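Local coordinates for protein dinoflagellate luciferase (Lingulodinium polyedrum, PDB 1VPR) that catalyses, through the third of its three homologous luciferase domains, the oxidation of dinoflagellate luciferin by oxygen with emission of blue light, at residues Pro144-Leu149 with Gly270-Ile275; Phe238-Val243 with Gly262-Met267. All blocks are in the same frame, centred on the assembly; numbering follows the deposited sequence.

Contact 1 (Pro144-Leu149 with Gly270-Ile275); sequences PWPAGL and GRCFRI
Pro146 rests its ring carbon CB over the side chains of Cys272 and Arg274, two residues apart on strand 271-282. Its apolar contacts are loose: Pro146 CB lies 4.1 Å from Cys272 SG and 4.2 Å from Arg274 CD. Cys272 extends its sulfur toward the proline because SG is anti to the backbone N (chi1 -177°). The same proline also rests on Phe263 of the neighbouring strand 259-266. The loop thus lies against the outside of the calycin-type beta barrel of the luciferase catalytic domain, here packed across two adjacent barrel strands. A G1 beta bulge sets Gly270 and Arg271 together opposite Glu266.

Polar contact is made through water. Water 1 donates to Ala147 O at 2.7 Å and accepts a weak bond from Arg274 NH1 at 2.8 Å. The arginine has stronger partners: NH1 bonds Asp113 O, and NH2 makes a salt bridge to Glu293, so its guanidinium is fixed from several directions while its CD faces the proline. Within the loop, a type II turn runs from Pro146 to Leu149, closed by Leu149 N to Pro146 O at 3.1 Å, with Gly148 at its positive-phi position.

Contact 2 (Phe238-Val243 with Gly262-Met267); sequences FYEPLV and GFFWEM
Phe238 holds CG between its backbone N and carbonyl carbon (chi1 61°), and Phe264 holds CG beside its own N, anti to the carbonyl carbon (chi1 -69°). Between them these torsions bring the far ends of two rings together from strands whose nearest CA atoms, those of Glu240 and Phe264, are still 8.9 Å apart. Phe238 CZ comes within 3.5 Å of Phe264 CE2 and 3.7 Å of Phe264 CZ. Phe238 CE1 follows at 3.9 Å from Phe264 CE2.

The ring planes stand almost perpendicular, at 86°, with the centroids 5.6 Å apart. Phe238 meets Phe264 at the rim, near the plane of the Phe264 ring, while Phe264 CE2 approaches the Phe238 ring at a slant. The contact is therefore carried by a few rim carbons, with little overlap of the rings.

Glu240 adds its aliphatic part, CG lying 4.3 Å from Phe264 CE2. Its carboxylate oxygen OE2 lies at the edge of the Phe238 ring, in its plane, and forms a salt bridge with Arg230 NE of strand 229-233, at the other end of the sheet order.

Further aromatic groups extend the cluster, with Trp232 stacked on Phe238 and the ring of His200 meeting Phe264. Phe264 also touches Ile275 on the adjoining strand 271-282. Strand 247-253 separates strands 237-241 and 259-266 in sheet order, so the two segments meet through side chains alone. The side chains probably point into the interior of the calycin beta barrel, the fold shared by lipocalins and fatty acid-binding proteins.

Both contacts are buried; the centre of contact 2 is about 8 Å from the centre of the chain, that of contact 1 about 16 Å. They share the hairpin of strands 259-266 and 271-282, and its backbone bonds join them directly: Phe264 N to Phe273 O and Gly262 N to Ile275 O, both 2.8 Å. Contact 1 lays a loop on one side of this hairpin, using a proline, a sulfur and a water-linked arginine. Contact 2 uses the other side, where two phenyl rings and the aliphatic part of a glutamate gather. Both segments of contact 2 fall between those of contact 1 in the sequence, inside one catalytic domain.

Contact 1 (Pro144-Leu149 with Gly270-Ile275)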
loop_
_atom_site.group_PDB
_atom_site.type_symbol
_atom_site.label_atom_id
_atom_site.label_comp_id
_atom_site.label_asym_id
_atom_site.label_seq_id
_atom_site.Cartn_x
_atom_site.Cartn_y
_atom_site.Cartn_z
ATOM N N PRO A 144 0.818 18.401 7.210
ATOM C CA PRO A 144 2.220 18.716 7.464
ATOM C C PRO A 144 3.110 17.722 6.712
ATOM O O PRO A 144 2.793 16.539 6.669
ATOM C CB PRO A 144 2.355 18.521 8.988
ATOM C CG PRO A 144 0.992 18.839 9.505
ATOM C CD PRO A 144 0.109 18.128 8.470
ATOM N N TRP A 145 4.189 18.199 6.093
ATOM C CA TRP A 145 5.138 17.288 5.451
ATOM C C TRP A 145 5.990 16.814 6.637
ATOM O O TRP A 145 6.249 17.594 7.560
ATOM C CB TRP A 145 6.034 18.025 4.456
ATOM C CG TRP A 145 5.344 18.398 3.157
ATOM C CD1 TRP A 145 4.700 19.569 2.875
ATOM C CD2 TRP A 145 5.245 17.588 1.976
ATOM N NE1 TRP A 145 4.211 19.543 1.589
ATOM C CE2 TRP A 145 4.528 18.336 1.018
ATOM C CE3 TRP A 145 5.692 16.302 1.639
ATOM C CZ2 TRP A 145 4.242 17.842 -0.267
ATOM C CZ3 TRP A 145 5.413 15.803 0.358
ATOM C CH2 TRP A 145 4.696 16.570 -0.579
ATOM N N PRO A 146 6.409 15.533 6.658
ATOM C CA PRO A 146 7.222 15.084 7.796
ATOM C C PRO A 146 8.675 15.520 7.737
ATOM O O PRO A 146 9.376 15.238 6.765
ATOM C CB PRO A 146 7.071 13.564 7.750
ATOM C CG PRO A 146 6.938 13.285 6.269
ATOM C CD PRO A 146 5.986 14.388 5.819
ATOM N N ALA A 147 9.129 16.214 8.779
ATOM C CA ALA A 147 10.519 16.671 8.871
ATOM C C ALA A 147 11.483 15.557 8.468
ATOM O O ALA A 147 11.297 14.408 8.875
ATOM C CB ALA A 147 10.833 17.105 10.329
ATOM N N GLY A 148 12.512 15.890 7.686
ATOM C CA GLY A 148 13.483 14.876 7.281
ATOM C C GLY A 148 13.166 14.169 5.971
ATOM O O GLY A 148 13.937 13.325 5.516
ATOM N N LEU A 149 12.033 14.488 5.354
ATOM C CA LEU A 149 11.719 13.850 4.081
ATOM C C LEU A 149 12.579 14.489 2.998
ATOM O O LEU A 149 12.615 15.708 2.871
ATOM C CB LEU A 149 10.235 14.031 3.722
ATOM C CG LEU A 149 9.790 13.362 2.413
ATOM C CD1 LEU A 149 9.801 11.850 2.584
ATOM C CD2 LEU A 149 8.389 13.851 2.029
ATOM N N GLY A 270 -5.144 10.454 12.663
ATOM C CA GLY A 270 -4.278 11.624 12.681
ATOM C C GLY A 270 -2.810 11.248 12.749
ATOM O O GLY A 270 -1.947 12.113 12.982
ATOM N N ARG A 271 -2.507 9.967 12.537
ATOM C CA ARG A 271 -1.113 9.500 12.598
ATOM C C ARG A 271 -0.398 9.543 11.242
ATOM O O ARG A 271 -1.006 9.267 10.206
ATOM C CB ARG A 271 -1.067 8.071 13.145
ATOM C CG ARG A 271 -1.456 7.945 14.606
ATOM C CD ARG A 271 -1.299 6.497 15.063
ATOM N NE ARG A 271 -2.204 5.607 14.343
ATOM C CZ ARG A 271 -2.139 4.278 14.412
ATOM N NH1 ARG A 271 -2.997 3.518 13.731
ATOM N NH2 ARG A 271 -1.203 3.707 15.162
ATOM N N CYS A 272 0.885 9.900 11.254
ATOM C CA CYS A 272 1.691 9.961 10.030
ATOM C C CYS A 272 2.629 8.752 10.036
ATOM O O CYS A 272 3.580 8.718 10.822
ATOM C CB CYS A 272 2.535 11.253 10.007
ATOM S SG CYS A 272 3.543 11.513 8.492
ATOM N N PHE A 273 2.345 7.749 9.202
ATOM C CA PHE A 273 3.205 6.566 9.116
ATOM C C PHE A 273 4.347 6.931 8.194
ATOM O O PHE A 273 4.138 7.477 7.109
ATOM C CB PHE A 273 2.454 5.356 8.516
ATOM C CG PHE A 273 1.443 4.729 9.444
ATOM C CD1 PHE A 273 0.221 5.338 9.675
ATOM C CD2 PHE A 273 1.723 3.518 10.081
ATOM C CE1 PHE A 273 -0.718 4.768 10.519
ATOM C CE2 PHE A 273 0.795 2.928 10.932
ATOM C CZ PHE A 273 -0.437 3.553 11.156
ATOM N N ARG A 274 5.569 6.624 8.594
ATOM C CA ARG A 274 6.690 6.962 7.746
ATOM C C ARG A 274 7.223 5.660 7.211
ATOM O O ARG A 274 7.196 4.648 7.897
ATOM C CB ARG A 274 7.697 7.779 8.543
ATOM C CG ARG A 274 7.174 9.200 8.804
ATOM C CD ARG A 274 8.121 10.003 9.706
ATOM N NE ARG A 274 8.246 9.340 10.994
ATOM C CZ ARG A 274 9.150 9.661 11.909
ATOM N NH1 ARG A 274 10.002 10.653 11.664
ATOM N NH2 ARG A 274 9.221 8.966 13.041
ATOM N N ILE A 275 7.731 5.675 5.984
ATOM C CA ILE A 275 8.093 4.408 5.362
ATOM C C ILE A 275 9.171 4.471 4.304
ATOM O O ILE A 275 9.410 5.529 3.714
ATOM C CB ILE A 275 6.779 3.826 4.743
ATOM C CG1 ILE A 275 7.013 2.487 4.033
ATOM C CG2 ILE A 275 6.191 4.849 3.726
ATOM C CD1 ILE A 275 5.695 1.926 3.477
HETATM O O HOH W 1 9.459 13.176 10.456
#

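Contact 2 (Phe238-Val243 with Gly262-Met267)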
loop_
_atom_site.group_PDB
_atom_site.type_symbol
_atom_site.label_atom_id
_atom_site.label_comp_id
_atom_site.label_asym_id
_atom_site.label_seq_id
_atom_site.Cartn_x
_atom_site.Cartn_y
_atom_site.Cartn_z
ATOM N N PHE A 238 -1.115 11.140 -3.252
ATOM C CA PHE A 238 -2.098 10.275 -3.854
ATOM C C PHE A 238 -2.959 9.792 -2.714
ATOM O O PHE A 238 -2.583 9.854 -1.541
ATOM C CB PHE A 238 -1.485 9.141 -4.717
ATOM C CG PHE A 238 -0.596 8.180 -3.975
ATOM C CD1 PHE A 238 -1.063 6.920 -3.627
ATOM C CD2 PHE A 238 0.725 8.513 -3.693
ATOM C CE1 PHE A 238 -0.214 5.987 -3.005
ATOM C CE2 PHE A 238 1.572 7.603 -3.084
ATOM C CZ PHE A 238 1.100 6.327 -2.739
ATOM N N TYR A 239 -4.138 9.333 -3.062
ATOM C CA TYR A 239 -5.114 8.909 -2.088
ATOM C C TYR A 239 -5.271 7.385 -2.096
ATOM O O TYR A 239 -5.437 6.782 -3.159
ATOM C CB TYR A 239 -6.436 9.589 -2.449
ATOM C CG TYR A 239 -7.659 9.021 -1.759
ATOM C CD1 TYR A 239 -7.672 8.841 -0.378
ATOM C CD2 TYR A 239 -8.804 8.673 -2.491
ATOM C CE1 TYR A 239 -8.794 8.334 0.279
ATOM C CE2 TYR A 239 -9.933 8.156 -1.848
ATOM C CZ TYR A 239 -9.916 7.996 -0.455
ATOM O OH TYR A 239 -11.027 7.543 0.223
ATOM N N GLU A 240 -5.194 6.778 -0.917
ATOM C CA GLU A 240 -5.370 5.342 -0.795
ATOM C C GLU A 240 -6.607 4.963 0.020
ATOM O O GLU A 240 -6.582 5.022 1.247
ATOM C CB GLU A 240 -4.148 4.692 -0.136
ATOM C CG GLU A 240 -2.903 4.647 -1.009
ATOM C CD GLU A 240 -2.895 3.445 -1.952
ATOM O OE1 GLU A 240 -3.990 2.975 -2.363
ATOM O OE2 GLU A 240 -1.781 2.989 -2.292
ATOM N N PRO A 241 -7.728 4.639 -0.646
ATOM C CA PRO A 241 -8.897 4.240 0.152
ATOM C C PRO A 241 -8.611 2.799 0.588
ATOM O O PRO A 241 -8.073 2.009 -0.198
ATOM C CB PRO A 241 -10.054 4.312 -0.845
ATOM C CG PRO A 241 -9.377 4.200 -2.199
ATOM C CD PRO A 241 -8.127 5.017 -2.011
ATOM N N LEU A 242 -8.968 2.454 1.820
ATOM C CA LEU A 242 -8.697 1.122 2.350
ATOM C C LEU A 242 -9.951 0.276 2.510
ATOM O O LEU A 242 -11.054 0.802 2.775
ATOM C CB LEU A 242 -8.014 1.243 3.709
ATOM C CG LEU A 242 -6.827 2.206 3.781
ATOM C CD1 LEU A 242 -6.333 2.269 5.219
ATOM C CD2 LEU A 242 -5.727 1.769 2.826
ATOM N N VAL A 243 -9.777 -1.033 2.359
ATOM C CA VAL A 243 -10.861 -1.989 2.507
ATOM C C VAL A 243 -11.399 -1.916 3.937
ATOM O O VAL A 243 -12.570 -2.258 4.187
ATOM C CB VAL A 243 -10.368 -3.424 2.233
ATOM C CG1 VAL A 243 -11.415 -4.441 2.672
ATOM C CG2 VAL A 243 -10.063 -3.587 0.748
ATOM N N GLY A 262 8.883 7.622 1.967
ATOM C CA GLY A 262 7.596 8.302 1.922
ATOM C C GLY A 262 6.879 8.310 3.247
ATOM O O GLY A 262 7.455 8.003 4.296
ATOM N N PHE A 263 5.614 8.663 3.214
ATOM C CA PHE A 263 4.836 8.702 4.440
ATOM C C PHE A 263 3.387 8.630 4.026
ATOM O O PHE A 263 3.058 8.935 2.871
ATOM C CB PHE A 263 5.065 10.025 5.178
ATOM C CG PHE A 263 4.621 11.213 4.406
ATOM C CD1 PHE A 263 5.443 11.768 3.415
ATOM C CD2 PHE A 263 3.361 11.767 4.628
ATOM C CE1 PHE A 263 5.012 12.853 2.668
ATOM C CE2 PHE A 263 2.920 12.857 3.873
ATOM C CZ PHE A 263 3.734 13.396 2.908
ATOM N N PHE A 264 2.525 8.233 4.961
ATOM C CA PHE A 264 1.095 8.153 4.699
ATOM C C PHE A 264 0.359 8.659 5.916
ATOM O O PHE A 264 0.599 8.181 7.011
ATOM C CB PHE A 264 0.634 6.714 4.426
ATOM C CG PHE A 264 1.123 6.161 3.132
ATOM C CD1 PHE A 264 2.380 5.598 3.036
ATOM C CD2 PHE A 264 0.358 6.298 1.979
ATOM C CE1 PHE A 264 2.884 5.189 1.806
ATOM C CE2 PHE A 264 0.850 5.888 0.751
ATOM C CZ PHE A 264 2.116 5.338 0.660
ATOM N N TRP A 265 -0.533 9.619 5.706
ATOM C CA TRP A 265 -1.349 10.169 6.775
ATOM C C TRP A 265 -2.606 9.333 6.861
ATOM O O TRP A 265 -3.372 9.281 5.903
ATOM C CB TRP A 265 -1.760 11.607 6.473
ATOM C CG TRP A 265 -0.721 12.627 6.805
ATOM C CD1 TRP A 265 0.101 13.273 5.934
ATOM C CD2 TRP A 265 -0.400 13.128 8.114
ATOM N NE1 TRP A 265 0.927 14.148 6.613
ATOM C CE2 TRP A 265 0.635 14.082 7.953
ATOM C CE3 TRP A 265 -0.885 12.868 9.401
ATOM C CZ2 TRP A 265 1.190 14.779 9.035
ATOM C CZ3 TRP A 265 -0.323 13.567 10.487
ATOM C CH2 TRP A 265 0.695 14.506 10.288
ATOM N N GLU A 266 -2.813 8.682 8.000
ATOM C CA GLU A 266 -4.007 7.861 8.226
ATOM C C GLU A 266 -4.983 8.862 8.844
ATOM O O GLU A 266 -4.895 9.191 10.039
ATOM C CB GLU A 266 -3.671 6.731 9.201
ATOM C CG GLU A 266 -4.816 5.779 9.528
ATOM C CD GLU A 266 -4.377 4.704 10.511
ATOM O OE1 GLU A 266 -4.122 5.066 11.684
ATOM O OE2 GLU A 266 -4.266 3.514 10.103
HETATM N N MSE A 267 -5.911 9.344 8.017
HETATM C CA MSE A 267 -6.833 10.382 8.417
HETATM C C MSE A 267 -7.728 10.126 9.620
HETATM O O MSE A 267 -7.999 11.044 10.388
HETATM C CB MSE A 267 -7.676 10.802 7.215
HETATM C CG MSE A 267 -6.867 11.289 5.998
HETATM SE SE MSE A 267 -5.612 12.683 6.469
HETATM C CE MSE A 267 -6.848 13.847 7.419
#